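Local coordinates for tail fiber protein (Pseudomonas aeruginosa, PDB 6CL6) that forms the trimeric receptor-binding fiber of the contractile R2 pyocin and probably attaches this bacteriocin particle to the surface of target cells, at residues F126-N139 / W148-N162. Residues are numbered along the deposited sequence; the frame is centred on the assembly and turned at random.
Sequences FTKEADGELPGGVN and WWSQSFTAQAASGAN. With EDO (1,2-ethanediol), chain K.
Glu133 and Ser150 pair in parallel where short strand 132-133, outermost in this chain's mixed beta-sheet, lies beside strand 147-151 of the trimeric fiber. Gly132 O accepts from Ser150 N (3.0 Å), and Leu134 N returns a bond to Ser150 O (2.7 Å). Farther on, 126-139 passes helix 154-159, and Val138 O takes the N-H of Ala161. Upstream, loop 127-130 borders the Trp148 indole on one face and along one edge: Ala130 CB sits almost squarely over its six-membered ring, 3.8 Å from the centroid, while Trp148 NE1 donates within the ring plane to Thr127 O at 2.7 Å. Asp131 N donates to Trp148 O, and Asp131 OD1 takes Trp148 N from the anti side, 30° out of the carboxylate plane. Asp131 CB rests over the five-membered ring of Trp149 in a CH-pi contact; Asp131 OD2 forms a salt bridge to Lys128 of the third subunit, tying this loop to a neighbouring chain. Leu134 crosses Trp149 at about a right angle. Gln151 NE2 donates from above the carbonyl plane to Pro135 O (3.2 Å) and also bonds Tyr163 OH. Glu133, bent at chi2 (-81°), brings OE1 to Ser152 OG, which donates on the syn side at 2.5 Å.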
loop_
_atom_site.group_PDB
_atom_site.type_symbol
_atom_site.label_atom_id
_atom_site.label_comp_id
_atom_site.label_asym_id
_atom_site.label_seq_id
_atom_site.Cartn_x
_atom_site.Cartn_y
_atom_site.Cartn_z
ATOM N N PHE A 126 7.794 41.021 19.204
ATOM C CA PHE A 126 8.513 39.978 18.478
ATOM C C PHE A 126 9.574 40.657 17.623
ATOM O O PHE A 126 9.244 41.452 16.730
ATOM C CB PHE A 126 7.546 39.161 17.612
ATOM C CG PHE A 126 6.798 38.123 18.373
ATOM C CD1 PHE A 126 5.636 38.432 19.031
ATOM C CD2 PHE A 126 7.275 36.823 18.443
ATOM C CE1 PHE A 126 4.952 37.472 19.750
ATOM C CE2 PHE A 126 6.596 35.875 19.166
ATOM C CZ PHE A 126 5.432 36.208 19.816
ATOM N N THR A 127 10.838 40.354 17.881
ATOM C CA THR A 127 11.928 41.135 17.320
ATOM C C THR A 127 12.550 40.417 16.137
ATOM O O THR A 127 12.427 39.202 15.979
ATOM C CB THR A 127 12.991 41.428 18.382
ATOM O OG1 THR A 127 13.379 40.246 19.069
ATOM C CG2 THR A 127 12.480 42.437 19.410
ATOM N N LYS A 128 13.232 41.198 15.282
ATOM C CA LYS A 128 13.863 40.619 14.113
ATOM C C LYS A 128 15.128 39.838 14.450
ATOM O O LYS A 128 15.493 38.912 13.702
ATOM C CB LYS A 128 14.124 41.728 13.099
ATOM C CG LYS A 128 12.861 41.999 12.262
ATOM C CD LYS A 128 13.053 43.081 11.237
ATOM C CE LYS A 128 11.839 43.137 10.313
ATOM N NZ LYS A 128 11.993 44.205 9.310
ATOM N N GLU A 129 15.758 40.143 15.576
ATOM C CA GLU A 129 16.755 39.281 16.171
ATOM C C GLU A 129 16.072 38.367 17.185
ATOM O O GLU A 129 15.139 38.774 17.859
ATOM C CB GLU A 129 17.861 40.085 16.849
ATOM C CG GLU A 129 18.709 40.872 15.851
ATOM C CD GLU A 129 19.866 41.596 16.541
ATOM O OE1 GLU A 129 19.682 42.062 17.690
ATOM O OE2 GLU A 129 20.958 41.681 15.938
ATOM N N ALA A 130 16.530 37.118 17.243
ATOM C CA ALA A 130 15.987 36.164 18.191
ATOM C C ALA A 130 16.154 36.692 19.619
ATOM O O ALA A 130 17.093 37.432 19.919
ATOM C CB ALA A 130 16.676 34.824 18.061
ATOM N N ASP A 131 15.230 36.295 20.492
ATOM C CA ASP A 131 15.332 36.648 21.895
ATOM C C ASP A 131 16.599 36.100 22.500
ATOM O O ASP A 131 17.137 36.705 23.423
ATOM C CB ASP A 131 14.122 36.132 22.679
ATOM C CG ASP A 131 12.873 36.915 22.398
ATOM O OD1 ASP A 131 12.176 36.572 21.432
ATOM O OD2 ASP A 131 12.585 37.882 23.130
ATOM N N GLY A 132 17.085 34.964 22.008
ATOM C CA GLY A 132 18.276 34.348 22.580
ATOM C C GLY A 132 18.616 33.020 21.940
ATOM O O GLY A 132 17.815 32.424 21.205
ATOM N N GLU A 133 19.840 32.594 22.209
ATOM C CA GLU A 133 20.299 31.244 21.910
ATOM C C GLU A 133 20.047 30.378 23.132
ATOM O O GLU A 133 20.368 30.779 24.249
ATOM C CB GLU A 133 21.774 31.245 21.547
ATOM C CG GLU A 133 22.057 31.886 20.228
ATOM C CD GLU A 133 21.806 30.939 19.074
ATOM O OE1 GLU A 133 22.023 29.719 19.253
ATOM O OE2 GLU A 133 21.387 31.415 17.999
ATOM N N LEU A 134 19.458 29.218 22.923
ATOM C CA LEU A 134 19.208 28.300 24.021
ATOM C C LEU A 134 20.489 27.536 24.339
ATOM O O LEU A 134 21.045 26.886 23.453
ATOM C CB LEU A 134 18.096 27.330 23.675
ATOM C CG LEU A 134 16.739 27.962 23.428
ATOM C CD1 LEU A 134 15.797 26.966 22.770
ATOM C CD2 LEU A 134 16.140 28.478 24.700
ATOM N N PRO A 135 20.958 27.563 25.576
ATOM C CA PRO A 135 22.106 26.736 25.975
ATOM C C PRO A 135 21.682 25.291 26.145
ATOM O O PRO A 135 20.560 24.927 25.785
ATOM C CB PRO A 135 22.522 27.358 27.305
ATOM C CG PRO A 135 21.253 27.839 27.894
ATOM C CD PRO A 135 20.437 28.353 26.719
ATOM N N GLY A 136 22.568 24.469 26.708
ATOM C CA GLY A 136 22.183 23.130 27.114
ATOM C C GLY A 136 21.306 23.155 28.350
ATOM O O GLY A 136 21.133 24.162 29.022
ATOM N N GLY A 137 20.712 22.007 28.636
ATOM C CA GLY A 137 19.974 21.829 29.881
ATOM C C GLY A 137 18.638 22.530 30.006
ATOM O O GLY A 137 18.068 22.537 31.109
ATOM N N VAL A 138 18.096 23.094 28.930
ATOM C CA VAL A 138 16.875 23.872 29.032
ATOM C C VAL A 138 15.667 22.955 29.013
ATOM O O VAL A 138 15.554 22.067 28.166
ATOM C CB VAL A 138 16.781 24.922 27.910
ATOM C CG1 VAL A 138 15.487 25.669 27.997
ATOM C CG2 VAL A 138 17.967 25.867 27.973
ATOM N N ASN A 139 14.757 23.177 29.951
ATOM C CA ASN A 139 13.437 22.556 29.934
ATOM C C ASN A 139 12.479 23.494 29.204
ATOM O O ASN A 139 12.196 24.615 29.681
ATOM C CB ASN A 139 12.978 22.291 31.357
ATOM C CG ASN A 139 11.698 21.493 31.417
ATOM O OD1 ASN A 139 10.920 21.384 30.433
ATOM N ND2 ASN A 139 11.452 20.906 32.570
ATOM N N TRP A 148 10.911 34.292 20.340
ATOM C CA TRP A 148 11.458 33.166 19.617
ATOM C C TRP A 148 12.928 32.996 19.992
ATOM O O TRP A 148 13.644 33.969 20.208
ATOM C CB TRP A 148 11.302 33.280 18.096
ATOM C CG TRP A 148 11.873 34.481 17.437
ATOM C CD1 TRP A 148 11.481 35.766 17.611
ATOM C CD2 TRP A 148 12.906 34.511 16.455
ATOM N NE1 TRP A 148 12.212 36.598 16.803
ATOM C CE2 TRP A 148 13.093 35.853 16.080
ATOM C CE3 TRP A 148 13.692 33.527 15.847
ATOM C CZ2 TRP A 148 14.022 36.235 15.140
ATOM C CZ3 TRP A 148 14.616 33.900 14.914
ATOM C CH2 TRP A 148 14.786 35.253 14.585
ATOM N N TRP A 149 13.360 31.742 20.016
ATOM C CA TRP A 149 14.671 31.348 20.487
ATOM C C TRP A 149 15.252 30.283 19.563
ATOM O O TRP A 149 14.521 29.476 18.977
ATOM C CB TRP A 149 14.615 30.810 21.926
ATOM C CG TRP A 149 14.405 31.816 22.961
ATOM C CD1 TRP A 149 15.353 32.402 23.735
ATOM C CD2 TRP A 149 13.149 32.367 23.380
ATOM N NE1 TRP A 149 14.763 33.286 24.597
ATOM C CE2 TRP A 149 13.414 33.295 24.383
ATOM C CE3 TRP A 149 11.831 32.160 23.004
ATOM C CZ2 TRP A 149 12.394 34.030 25.019
ATOM C CZ3 TRP A 149 10.828 32.886 23.611
ATOM C CH2 TRP A 149 11.117 33.823 24.602
ATOM N N SER A 150 16.576 30.263 19.484
ATOM C CA SER A 150 17.293 29.361 18.609
ATOM C C SER A 150 18.119 28.375 19.408
ATOM O O SER A 150 18.903 28.771 20.270
ATOM C CB SER A 150 18.235 30.134 17.668
ATOM O OG SER A 150 18.869 29.283 16.762
ATOM N N GLN A 151 17.966 27.094 19.098
ATOM C CA GLN A 151 18.849 26.059 19.613
ATOM C C GLN A 151 19.768 25.675 18.466
ATOM O O GLN A 151 19.336 25.036 17.491
ATOM C CB GLN A 151 18.078 24.846 20.138
ATOM C CG GLN A 151 18.969 23.683 20.577
ATOM C CD GLN A 151 20.001 24.101 21.632
ATOM O OE1 GLN A 151 21.160 24.367 21.325
ATOM N NE2 GLN A 151 19.560 24.180 22.886
ATOM N N SER A 152 21.016 26.083 18.568
ATOM C CA SER A 152 21.987 25.861 17.506
ATOM C C SER A 152 22.712 24.538 17.627
ATOM O O SER A 152 23.517 24.213 16.756
ATOM C CB SER A 152 22.962 27.030 17.483
ATOM O OG SER A 152 22.250 28.240 17.241
ATOM N N PHE A 153 22.443 23.752 18.669
ATOM C CA PHE A 153 23.216 22.545 18.922
ATOM C C PHE A 153 22.293 21.375 19.217
ATOM O O PHE A 153 21.574 21.385 20.206
ATOM C CB PHE A 153 24.188 22.756 20.094
ATOM C CG PHE A 153 25.246 23.774 19.827
ATOM C CD1 PHE A 153 25.013 25.108 20.093
ATOM C CD2 PHE A 153 26.486 23.386 19.290
ATOM C CE1 PHE A 153 25.986 26.064 19.846
ATOM C CE2 PHE A 153 27.460 24.328 19.021
ATOM C CZ PHE A 153 27.209 25.675 19.301
ATOM N N THR A 154 22.329 20.361 18.362
ATOM C CA THR A 154 21.556 19.157 18.633
ATOM C C THR A 154 21.904 18.556 19.992
ATOM O O THR A 154 21.020 18.088 20.701
ATOM C CB THR A 154 21.772 18.163 17.495
ATOM O OG1 THR A 154 21.029 18.619 16.344
ATOM C CG2 THR A 154 21.318 16.770 17.868
ATOM N N ALA A 155 23.191 18.579 20.383
ATOM C CA ALA A 155 23.583 18.024 21.661
ATOM C C ALA A 155 22.977 18.798 22.830
ATOM O O ALA A 155 22.833 18.240 23.921
ATOM C CB ALA A 155 25.109 17.993 21.807
ATOM N N GLN A 156 22.645 20.070 22.640
ATOM C CA GLN A 156 21.983 20.825 23.695
ATOM C C GLN A 156 20.470 20.574 23.721
ATOM O O GLN A 156 19.851 20.723 24.782
ATOM C CB GLN A 156 22.291 22.322 23.544
ATOM C CG GLN A 156 23.795 22.619 23.828
ATOM C CD GLN A 156 24.161 24.091 23.792
ATOM O OE1 GLN A 156 25.103 24.478 24.401
ATOM N NE2 GLN A 156 23.412 24.895 23.053
ATOM N N ALA A 157 19.864 20.193 22.591
ATOM C CA ALA A 157 18.528 19.619 22.675
ATOM C C ALA A 157 18.561 18.312 23.459
ATOM O O ALA A 157 17.680 18.040 24.297
ATOM C CB ALA A 157 17.944 19.419 21.285
ATOM N N ALA A 158 19.593 17.510 23.239
ATOM C CA ALA A 158 19.722 16.235 23.937
ATOM C C ALA A 158 19.843 16.406 25.444
ATOM O O ALA A 158 19.317 15.585 26.204
ATOM C CB ALA A 158 20.927 15.474 23.389
ATOM N N SER A 159 20.553 17.438 25.900
ATOM C CA SER A 159 20.742 17.657 27.325
ATOM C C SER A 159 19.601 18.440 27.978
ATOM O O SER A 159 19.587 18.591 29.207
ATOM C CB SER A 159 22.043 18.409 27.590
ATOM O OG SER A 159 21.970 19.730 27.072
ATOM N N GLY A 160 18.682 18.968 27.189
ATOM C CA GLY A 160 17.521 19.658 27.700
ATOM C C GLY A 160 16.356 18.712 27.904
ATOM O O GLY A 160 16.498 17.490 27.897
ATOM N N ALA A 161 15.183 19.306 28.118
ATOM C CA ALA A 161 13.987 18.562 28.424
ATOM C C ALA A 161 12.826 19.144 27.647
ATOM O O ALA A 161 12.784 20.349 27.370
ATOM C CB ALA A 161 13.662 18.567 29.909
ATOM N N ASN A 162 11.903 18.253 27.257
ATOM C CA ASN A 162 10.655 18.613 26.566
ATOM C C ASN A 162 10.873 19.238 25.197
ATOM O O ASN A 162 9.980 19.898 24.661
ATOM C CB ASN A 162 9.806 19.517 27.469
ATOM C CG ASN A 162 9.120 18.733 28.576
ATOM O OD1 ASN A 162 8.247 17.912 28.305
ATOM N ND2 ASN A 162 9.538 18.952 29.812
HETATM C C1 EDO K . 23.284 21.335 14.864
HETATM O O1 EDO K . 23.740 20.515 15.957
HETATM C C2 EDO K . 24.337 21.309 13.774
HETATM O O2 EDO K . 24.439 19.957 13.280
HETATM O O HOH W 1 22.061 27.393 20.903
HETATM O O HOH W 2 21.140 29.934 15.554
HETATM O O HOH W 3 18.834 23.004 25.972
#